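PDB 2XFD: carbohydrate binding module from Escherichia coli, which binds the beta-glucan disaccharide cellobiose through a calcium ion and probably recognises xylan and related plant polysaccharides. Local coordinates for residues R8-N13 and S97-C102; S17-L20 and T25-Q28; I49-T54 and V62-I67. All blocks are in the same frame, centred on the assembly; numbering follows the deposited sequence.

Contact 1: residues R8-N13 and S97-C102; sequences RARGVN and SEWLHC. With CA (calcium ion), chain C; CA (calcium ion), chain D; BGC (beta-D-glucopyranose), chain B; BGC (beta-D-glucopyranose), chain E.
R10 NE is hydrogen-bonded to Q63 OE1 while NH1 of the same guanidinium comes within 3.6 Å of W99 CH2; NH2 adds a weak, bent bond to G11 O (2.9 Å, 127° at the hydrogen). The approach is to the rim of the indole near its plane, with guanidinium and ring turned 83° against each other, so the cation does not lie over the pi face. R10 leaves the backbone with CG between N and the carbonyl carbon (chi1 74°) and then runs extended to NE, which carries its end across to the tryptophan. V12 reaches the same edge, its CG1 lying 3.8 Å from W99 CZ3. At the edge of the indole, in its plane, S97 OG accepts a nearly straight bond from W99 N, an ST turn just before strand 99-100. The segment 97-102 also links two calcium sites. E98 OE2 binds one ion at 2.3 Å, alongside D65, Q75, E77 and a water. H101 O binds the other at 2.3 Å, together with D56, D61, R60 O, a water and the O2 and O3 hydroxyls of one glucose, so the sugar is itself a calcium ligand. The second glucose places O6 3.4 Å above one face of the H101 ring, toward its rim, and C102 is tied to C91 by a disulfide. Direct contact is thus small and lies at the surface: strands 4-11 and 99-100 both pair antiparallel with strand 62-69, which separates them, and only side chains reaching over Q63 bring them together.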
loop_
_atom_site.group_PDB
_atom_site.type_symbol
_atom_site.label_atom_id
_atom_site.label_comp_id
_atom_site.label_asym_id
_atom_site.label_seq_id
_atom_site.Cartn_x
_atom_site.Cartn_y
_atom_site.Cartn_z
ATOM N N ARG A 8 -4.495 1.691 6.221
ATOM C CA ARG A 8 -3.999 1.222 7.511
ATOM C C ARG A 8 -2.705 0.440 7.240
ATOM O O ARG A 8 -2.736 -0.591 6.578
ATOM C CB ARG A 8 -5.035 0.340 8.200
ATOM C CG ARG A 8 -4.529 -0.062 9.583
ATOM C CD ARG A 8 -5.484 -0.266 10.587
ATOM N NE ARG A 8 -5.010 -0.433 11.920
ATOM C CZ ARG A 8 -4.954 0.466 12.918
ATOM N NH1 ARG A 8 -4.595 0.029 14.114
ATOM N NH2 ARG A 8 -5.190 1.747 12.735
ATOM N N ALA A 9 -1.568 0.947 7.724
ATOM C CA ALA A 9 -0.281 0.387 7.389
ATOM C C ALA A 9 0.753 0.718 8.434
ATOM O O ALA A 9 0.560 1.634 9.256
ATOM C CB ALA A 9 0.159 0.878 6.045
ATOM N N ARG A 10 1.872 0.006 8.344
ATOM C CA ARG A 10 3.046 0.235 9.172
ATOM C C ARG A 10 4.291 -0.052 8.376
ATOM O O ARG A 10 4.251 -0.790 7.380
ATOM C CB ARG A 10 3.050 -0.655 10.440
ATOM C CG ARG A 10 3.379 -2.101 10.190
ATOM C CD ARG A 10 3.405 -2.943 11.422
ATOM N NE ARG A 10 3.972 -4.268 11.230
ATOM C CZ ARG A 10 5.251 -4.595 11.481
ATOM N NH1 ARG A 10 5.602 -5.857 11.434
ATOM N NH2 ARG A 10 6.144 -3.664 11.765
ATOM N N GLY A 11 5.389 0.495 8.870
ATOM C CA GLY A 11 6.711 0.066 8.474
ATOM C C GLY A 11 7.303 -0.847 9.550
ATOM O O GLY A 11 6.735 -1.018 10.623
ATOM N N VAL A 12 8.448 -1.402 9.197
ATOM C CA VAL A 12 9.205 -2.186 10.156
ATOM C C VAL A 12 10.254 -1.363 10.911
ATOM O O VAL A 12 10.503 -1.633 12.066
ATOM C CB VAL A 12 9.789 -3.427 9.515
ATOM C CG1 VAL A 12 8.775 -4.313 8.914
ATOM C CG2 VAL A 12 10.772 -3.224 8.699
ATOM N N ASN A 13 10.833 -0.341 10.281
ATOM C CA ASN A 13 11.781 0.481 11.017
ATOM C C ASN A 13 11.386 1.942 11.193
ATOM O O ASN A 13 12.063 2.623 11.956
ATOM C CB ASN A 13 13.227 0.359 10.491
ATOM C CG ASN A 13 13.512 1.199 9.288
ATOM O OD1 ASN A 13 12.660 1.887 8.699
ATOM N ND2 ASN A 13 14.765 1.155 8.891
ATOM N N SER A 97 -0.974 -10.591 -0.455
ATOM C CA SER A 97 -0.135 -10.381 0.732
ATOM C C SER A 97 -0.313 -8.924 1.217
ATOM O O SER A 97 -0.481 -8.006 0.430
ATOM C CB SER A 97 1.318 -10.604 0.400
ATOM O OG SER A 97 2.148 -10.359 1.513
ATOM N N GLU A 98 -0.232 -8.776 2.539
ATOM C CA GLU A 98 -0.100 -7.488 3.179
ATOM C C GLU A 98 1.226 -6.828 2.959
ATOM O O GLU A 98 1.383 -5.635 3.216
ATOM C CB GLU A 98 -0.353 -7.625 4.675
ATOM C CG GLU A 98 -1.764 -8.020 5.016
ATOM C CD GLU A 98 -2.061 -8.116 6.493
ATOM O OE1 GLU A 98 -1.135 -8.530 7.243
ATOM O OE2 GLU A 98 -3.187 -7.833 6.919
ATOM N N TRP A 99 2.268 -7.590 2.568
ATOM C CA TRP A 99 3.634 -7.088 2.624
ATOM C C TRP A 99 4.117 -6.494 1.296
ATOM O O TRP A 99 3.920 -7.065 0.241
ATOM C CB TRP A 99 4.557 -8.244 3.024
ATOM C CG TRP A 99 4.384 -8.576 4.472
ATOM C CD1 TRP A 99 3.507 -9.450 5.017
ATOM C CD2 TRP A 99 5.016 -7.915 5.572
ATOM N NE1 TRP A 99 3.575 -9.453 6.380
ATOM C CE2 TRP A 99 4.522 -8.517 6.762
ATOM C CE3 TRP A 99 6.004 -6.912 5.690
ATOM C CZ2 TRP A 99 4.960 -8.120 8.037
ATOM C CZ3 TRP A 99 6.410 -6.569 6.941
ATOM C CH2 TRP A 99 5.883 -7.195 8.095
ATOM N N LEU A 100 4.863 -5.439 1.476
ATOM C CA LEU A 100 5.697 -4.864 0.417
ATOM C C LEU A 100 7.111 -4.893 0.944
ATOM O O LEU A 100 7.526 -4.068 1.767
ATOM C CB LEU A 100 5.270 -3.455 0.050
ATOM C CG LEU A 100 3.882 -3.330 -0.585
ATOM C CD1 LEU A 100 3.375 -1.912 -0.548
ATOM C CD2 LEU A 100 3.917 -3.919 -2.008
ATOM N N HIS A 101 7.893 -5.863 0.476
ATOM C CA HIS A 101 9.331 -6.001 0.854
ATOM C C HIS A 101 10.199 -5.183 -0.052
ATOM O O HIS A 101 11.209 -4.574 0.362
ATOM C CB HIS A 101 9.728 -7.461 0.826
ATOM C CG HIS A 101 8.945 -8.315 1.753
ATOM N ND1 HIS A 101 9.064 -8.380 3.137
ATOM C CD2 HIS A 101 8.006 -9.210 1.418
ATOM C CE1 HIS A 101 8.230 -9.316 3.587
ATOM N NE2 HIS A 101 7.570 -9.800 2.548
ATOM N N CYS A 102 9.891 -5.208 -1.316
ATOM C CA CYS A 102 10.587 -4.453 -2.358
ATOM C C CYS A 102 9.746 -3.198 -2.670
ATOM O O CYS A 102 8.544 -3.187 -2.418
ATOM C CB CYS A 102 10.729 -5.286 -3.631
ATOM S SG CYS A 102 11.334 -6.940 -3.374
HETATM CA CA CA C . 12.760 -4.378 2.092
HETATM CA CA CA D . -5.435 -7.352 6.493
HETATM C C2 BGC B . 14.230 -7.234 0.981
HETATM C C3 BGC B . 14.174 -6.313 -0.224
HETATM C C4 BGC B . 15.302 -6.614 -1.223
HETATM C C5 BGC B . 15.227 -8.087 -1.584
HETATM C C6 BGC B . 16.264 -8.624 -2.596
HETATM C C1 BGC B . 14.296 -8.678 0.551
HETATM O O2 BGC B . 13.112 -6.896 1.830
HETATM O O3 BGC B . 14.304 -4.973 0.261
HETATM O O4 BGC B . 15.140 -5.877 -2.407
HETATM O O5 BGC B . 15.329 -8.838 -0.409
HETATM O O6 BGC B . 17.535 -8.428 -2.011
HETATM C C2 BGC E . 15.453 -12.987 1.669
HETATM C C3 BGC E . 15.590 -11.499 1.488
HETATM C C4 BGC E . 14.240 -10.786 1.489
HETATM C C5 BGC E . 13.436 -11.282 2.628
HETATM C C6 BGC E . 12.109 -10.612 2.611
HETATM C C1 BGC E . 14.596 -13.237 2.895
HETATM O O1 BGC E . 14.469 -14.583 3.288
HETATM O O2 BGC E . 16.727 -13.596 1.750
HETATM O O3 BGC E . 16.279 -11.201 0.275
HETATM O O4 BGC E . 14.491 -9.490 1.717
HETATM O O5 BGC E . 13.321 -12.719 2.565
HETATM O O6 BGC E . 11.313 -11.101 3.654
HETATM O O HOH W 1 14.809 -4.396 3.313
HETATM O O HOH W 2 -6.250 -8.374 8.477
#

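Contact 2: residues S17-L20 and T25-Q28; sequences SVSL and TTVQ
A classic beta bulge in the hairpin of strands 17-22 and 25-31 sets two residues, V27 and Q28, against the single residue L20. L20 uses both of its backbone polar groups across the hairpin: L20 N donates to Q28 O at 2.9 Å, and L20 O accepts from V27 N at 2.8 Å. The extra residue is taken up at V27, whose backbone turns to helix-like angles (-81°/-42°), and the short strand segments meet at 111°, far from straight antiparallel alignment. Weaker CA-H...O contacts border the pair, S19 CA lying 3.5 Å from Q28 O and T26 CA 3.6 Å from L20 O.

L20 and V27 run alongside one another in the same direction, meeting by their methyls, CD2 of L20 to CG1 of V27, at 4.2 Å. V27 CG1 stands opposite its own backbone N, the rotation that brings this methyl to L20 CD2. Outside the two segments, L20 also packs on W30, and V27 touches V22 and A41. On the other side of the hairpin, a water joins two hydroxyls, 2.8 Å from S19 OG and 2.9 Å from T26 OG1, while T26 CG2 rests loosely against S19 CB.

Chemically, the hairpin is two-sided here: methyl packing lies along one surface and a water-mediated hydroxyl link along the other, where S19 OG, although on a buried residue, still finds a polar partner.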
loop_
_atom_site.group_PDB
_atom_site.type_symbol
_atom_site.label_atom_id
_atom_site.label_comp_id
_atom_site.label_asym_id
_atom_site.label_seq_id
_atom_site.Cartn_x
_atom_site.Cartn_y
_atom_site.Cartn_z
ATOM N N SER A 17 8.342 4.995 3.373
ATOM C CA SER A 17 7.441 5.913 2.690
ATOM C C SER A 17 6.481 5.167 1.797
ATOM O O SER A 17 6.897 4.292 1.012
ATOM C CB SER A 17 8.203 6.943 1.874
ATOM O OG SER A 17 7.330 7.910 1.314
ATOM N N VAL A 18 5.203 5.485 1.876
ATOM C CA VAL A 18 4.209 4.968 0.971
ATOM C C VAL A 18 3.476 6.113 0.289
ATOM O O VAL A 18 3.305 7.220 0.828
ATOM C CB VAL A 18 3.204 4.036 1.634
ATOM C CG1 VAL A 18 3.905 2.795 2.103
ATOM C CG2 VAL A 18 2.413 4.727 2.723
ATOM N N SER A 19 2.993 5.809 -0.886
ATOM C CA SER A 19 2.153 6.702 -1.688
ATOM C C SER A 19 0.826 6.035 -1.991
ATOM O O SER A 19 0.780 4.915 -2.469
ATOM C CB SER A 19 2.877 7.010 -2.992
ATOM O OG SER A 19 4.043 7.766 -2.756
ATOM N N LEU A 20 -0.228 6.782 -1.753
ATOM C CA LEU A 20 -1.564 6.420 -2.240
ATOM C C LEU A 20 -1.698 6.982 -3.663
ATOM O O LEU A 20 -1.561 8.201 -3.824
ATOM C CB LEU A 20 -2.636 7.047 -1.336
ATOM C CG LEU A 20 -4.042 6.830 -1.811
ATOM C CD1 LEU A 20 -4.494 5.390 -1.869
ATOM C CD2 LEU A 20 -4.991 7.626 -0.922
ATOM N N THR A 25 -1.758 8.736 -10.449
ATOM C CA THR A 25 -1.537 10.000 -9.813
ATOM C C THR A 25 -1.295 9.778 -8.329
ATOM O O THR A 25 -2.066 9.097 -7.657
ATOM C CB THR A 25 -2.787 10.921 -9.893
ATOM O OG1 THR A 25 -3.153 11.020 -11.252
ATOM C CG2 THR A 25 -2.593 12.184 -9.226
ATOM N N THR A 26 -0.223 10.308 -7.777
ATOM C CA THR A 26 -0.012 10.270 -6.324
ATOM C C THR A 26 -0.961 11.235 -5.643
ATOM O O THR A 26 -0.851 12.435 -5.857
ATOM C CB THR A 26 1.433 10.548 -5.985
ATOM O OG1 THR A 26 2.201 9.410 -6.462
ATOM C CG2 THR A 26 1.594 10.708 -4.454
ATOM N N VAL A 27 -1.860 10.746 -4.833
ATOM C CA VAL A 27 -2.794 11.527 -4.044
ATOM C C VAL A 27 -2.179 12.056 -2.787
ATOM O O VAL A 27 -2.357 13.235 -2.416
ATOM C CB VAL A 27 -4.072 10.658 -3.697
ATOM C CG1 VAL A 27 -4.992 11.401 -2.750
ATOM C CG2 VAL A 27 -4.788 10.301 -4.990
ATOM N N GLN A 28 -1.396 11.246 -2.093
ATOM C CA GLN A 28 -0.754 11.658 -0.846
ATOM C C GLN A 28 0.375 10.686 -0.582
ATOM O O GLN A 28 0.280 9.515 -0.929
ATOM C CB GLN A 28 -1.735 11.662 0.304
ATOM C CG GLN A 28 -1.232 12.238 1.649
ATOM C CD GLN A 28 -0.731 13.623 1.523
ATOM O OE1 GLN A 28 -1.465 14.526 1.685
ATOM N NE2 GLN A 28 0.512 13.776 1.170
HETATM O O HOH W 3 4.767 8.419 -5.409
#

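Contact 3: residues I49-T54 and V62-I67; sequences IRVAFT and VQVDYI. With CA (calcium ion), chain D.
F53 swings its ring away from its backbone N (chi1 173°), and V62 has CG1 anti to its own N (chi1 171°), which leaves CG2 opposite the carbonyl carbon; together these rotations lay the V62 CG2 methyl on the phenyl face. CG2 of V62 stands 3.7 Å from the centroid of the F53 ring, 20° off the normal, a CH-pi contact whose closest carbon is F53 CD1 at 3.5 Å. V51 then splits its branches: CG1 meets V64 CG2 at 4.1 Å, and CG2 lies against I67 CG2 at 3.9 Å, the V51 and I67 side chains pointing in opposite directions. Farther along, I49 CG2 touches I67 CD1 at 3.8 Å. No hydrogen bond crosses, because this is the core of a beta sandwich: the segment axes approach to 9.0 Å, running nearly antiparallel in separate sheets, and apolar side chains meet across the gap, with F108 of strand 104-110 adding to V51 and I67. V64 and I67 both face inward although three residues apart, consistent with a bulge at D65 and Y66, which both bond to the backbone of R8. On the outer side of that strand D65 binds calcium twice, through OD1 at 2.3 Å and O at 2.5 Å, beside Q75, E77 and E98.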
loop_
_atom_site.group_PDB
_atom_site.type_symbol
_atom_site.label_atom_id
_atom_site.label_comp_id
_atom_site.label_asym_id
_atom_site.label_seq_id
_atom_site.Cartn_x
_atom_site.Cartn_y
_atom_site.Cartn_z
ATOM N N ILE A 49 -6.737 2.172 -7.628
ATOM C CA ILE A 49 -6.070 2.537 -6.393
ATOM C C ILE A 49 -4.874 1.627 -6.182
ATOM O O ILE A 49 -4.967 0.412 -6.245
ATOM C CB ILE A 49 -7.008 2.396 -5.162
ATOM C CG1 ILE A 49 -8.248 3.290 -5.319
ATOM C CG2 ILE A 49 -6.269 2.685 -3.906
ATOM C CD1 ILE A 49 -9.340 2.882 -4.322
ATOM N N ARG A 50 -3.709 2.235 -5.889
ATOM C CA ARG A 50 -2.525 1.509 -5.462
ATOM C C ARG A 50 -1.974 2.119 -4.197
ATOM O O ARG A 50 -2.043 3.332 -3.972
ATOM C CB ARG A 50 -1.464 1.557 -6.560
ATOM C CG ARG A 50 -1.872 0.881 -7.845
ATOM C CD ARG A 50 -0.866 1.085 -8.938
ATOM N NE ARG A 50 -1.358 0.413 -10.120
ATOM C CZ ARG A 50 -0.760 0.497 -11.312
ATOM N NH1 ARG A 50 -1.342 -0.061 -12.363
ATOM N NH2 ARG A 50 0.386 1.104 -11.435
ATOM N N VAL A 51 -1.406 1.273 -3.335
ATOM C CA VAL A 51 -0.565 1.712 -2.233
ATOM C C VAL A 51 0.828 1.227 -2.554
ATOM O O VAL A 51 1.070 0.032 -2.696
ATOM C CB VAL A 51 -1.017 1.185 -0.889
ATOM C CG1 VAL A 51 -0.054 1.580 0.188
ATOM C CG2 VAL A 51 -2.423 1.662 -0.582
ATOM N N ALA A 52 1.746 2.192 -2.757
ATOM C CA ALA A 52 3.096 1.916 -3.227
ATOM C C ALA A 52 4.111 2.229 -2.182
ATOM O O ALA A 52 4.103 3.287 -1.563
ATOM C CB ALA A 52 3.420 2.756 -4.451
ATOM N N PHE A 53 5.069 1.335 -2.004
ATOM C CA PHE A 53 6.265 1.514 -1.157
ATOM C C PHE A 53 7.371 1.981 -2.102
ATOM O O PHE A 53 7.605 1.349 -3.116
ATOM C CB PHE A 53 6.618 0.176 -0.519
ATOM C CG PHE A 53 7.902 0.078 0.267
ATOM C CD1 PHE A 53 8.419 1.118 1.054
ATOM C CD2 PHE A 53 8.538 -1.134 0.316
ATOM C CE1 PHE A 53 9.562 0.944 1.817
ATOM C CE2 PHE A 53 9.659 -1.334 1.086
ATOM C CZ PHE A 53 10.174 -0.307 1.858
ATOM N N THR A 54 8.033 3.092 -1.772
ATOM C CA THR A 54 8.902 3.774 -2.735
ATOM C C THR A 54 10.340 3.935 -2.268
ATOM O O THR A 54 11.139 4.358 -3.102
ATOM C CB THR A 54 8.321 5.144 -3.057
ATOM O OG1 THR A 54 8.316 5.952 -1.885
ATOM C CG2 THR A 54 6.921 5.072 -3.628
ATOM N N VAL A 62 7.175 -2.755 4.362
ATOM C CA VAL A 62 5.847 -2.217 4.688
ATOM C C VAL A 62 4.850 -3.350 4.834
ATOM O O VAL A 62 4.836 -4.303 4.032
ATOM C CB VAL A 62 5.408 -1.242 3.609
ATOM C CG1 VAL A 62 3.946 -0.830 3.783
ATOM C CG2 VAL A 62 6.331 0.006 3.595
ATOM N N GLN A 63 3.989 -3.239 5.832
ATOM C CA GLN A 63 2.836 -4.136 6.015
ATOM C C GLN A 63 1.583 -3.249 5.914
ATOM O O GLN A 63 1.383 -2.383 6.748
ATOM C CB GLN A 63 2.903 -4.886 7.324
ATOM C CG GLN A 63 1.840 -5.948 7.479
ATOM C CD GLN A 63 1.760 -6.565 8.850
ATOM O OE1 GLN A 63 2.392 -6.142 9.808
ATOM N NE2 GLN A 63 1.030 -7.596 8.957
ATOM N N VAL A 64 0.750 -3.519 4.910
ATOM C CA VAL A 64 -0.533 -2.841 4.715
ATOM C C VAL A 64 -1.614 -3.768 5.163
ATOM O O VAL A 64 -1.782 -4.844 4.631
ATOM C CB VAL A 64 -0.715 -2.447 3.199
ATOM C CG1 VAL A 64 -2.038 -1.691 3.060
ATOM C CG2 VAL A 64 0.434 -1.688 2.658
ATOM N N ASP A 65 -2.352 -3.369 6.173
ATOM C CA ASP A 65 -3.461 -4.187 6.641
ATOM C C ASP A 65 -4.603 -4.211 5.630
ATOM O O ASP A 65 -5.072 -5.286 5.182
ATOM C CB ASP A 65 -3.952 -3.748 8.034
ATOM C CG ASP A 65 -4.851 -4.728 8.721
ATOM O OD1 ASP A 65 -5.263 -5.707 8.125
ATOM O OD2 ASP A 65 -5.160 -4.486 9.919
ATOM N N TYR A 66 -5.062 -3.043 5.258
ATOM C CA TYR A 66 -6.223 -2.839 4.447
ATOM C C TYR A 66 -6.266 -1.373 4.036
ATOM O O TYR A 66 -5.562 -0.532 4.594
ATOM C CB TYR A 66 -7.551 -3.276 5.137
ATOM C CG TYR A 66 -7.818 -2.570 6.456
ATOM C CD1 TYR A 66 -8.254 -1.284 6.521
ATOM C CD2 TYR A 66 -7.661 -3.247 7.648
ATOM C CE1 TYR A 66 -8.557 -0.671 7.733
ATOM C CE2 TYR A 66 -7.933 -2.651 8.848
ATOM C CZ TYR A 66 -8.374 -1.355 8.883
ATOM O OH TYR A 66 -8.629 -0.754 10.119
ATOM N N ILE A 67 -7.171 -1.082 3.100
ATOM C CA ILE A 67 -7.639 0.266 2.889
ATOM C C ILE A 67 -9.147 0.273 3.098
ATOM O O ILE A 67 -9.815 -0.753 3.075
ATOM C CB ILE A 67 -7.246 0.871 1.501
ATOM C CG1 ILE A 67 -8.056 0.270 0.371
ATOM C CG2 ILE A 67 -5.762 0.727 1.304
ATOM C CD1 ILE A 67 -7.793 0.946 -0.951
HETATM CA CA CA D . -5.435 -7.352 6.493
HETATM O O HOH W 2 -6.250 -8.374 8.477
#

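Overall arrangement
From the N terminus, strand 4-11 opens contact 1, which closes only at 97-102, 84 residues later, so contacts 2 and 3 both fall within its long span. Contact 2 comes first, a tight local hairpin closed at 25-28. Contact 3 follows in series, opening at 49-54 and closing at 62-67 after a short loop. Strand 17-22 pairs with strand 48-53, joining contact 2 to contact 3 in one sheet, and contact 3 crosses the core to the other. There it meets contact 1 along strand 62-69, probably hydrogen-bonded to 99-100 and its approach through V64 N to E98 O and L100 N to V62 O. Contacts 1 and 3 share one calcium ion, through E98 and D65.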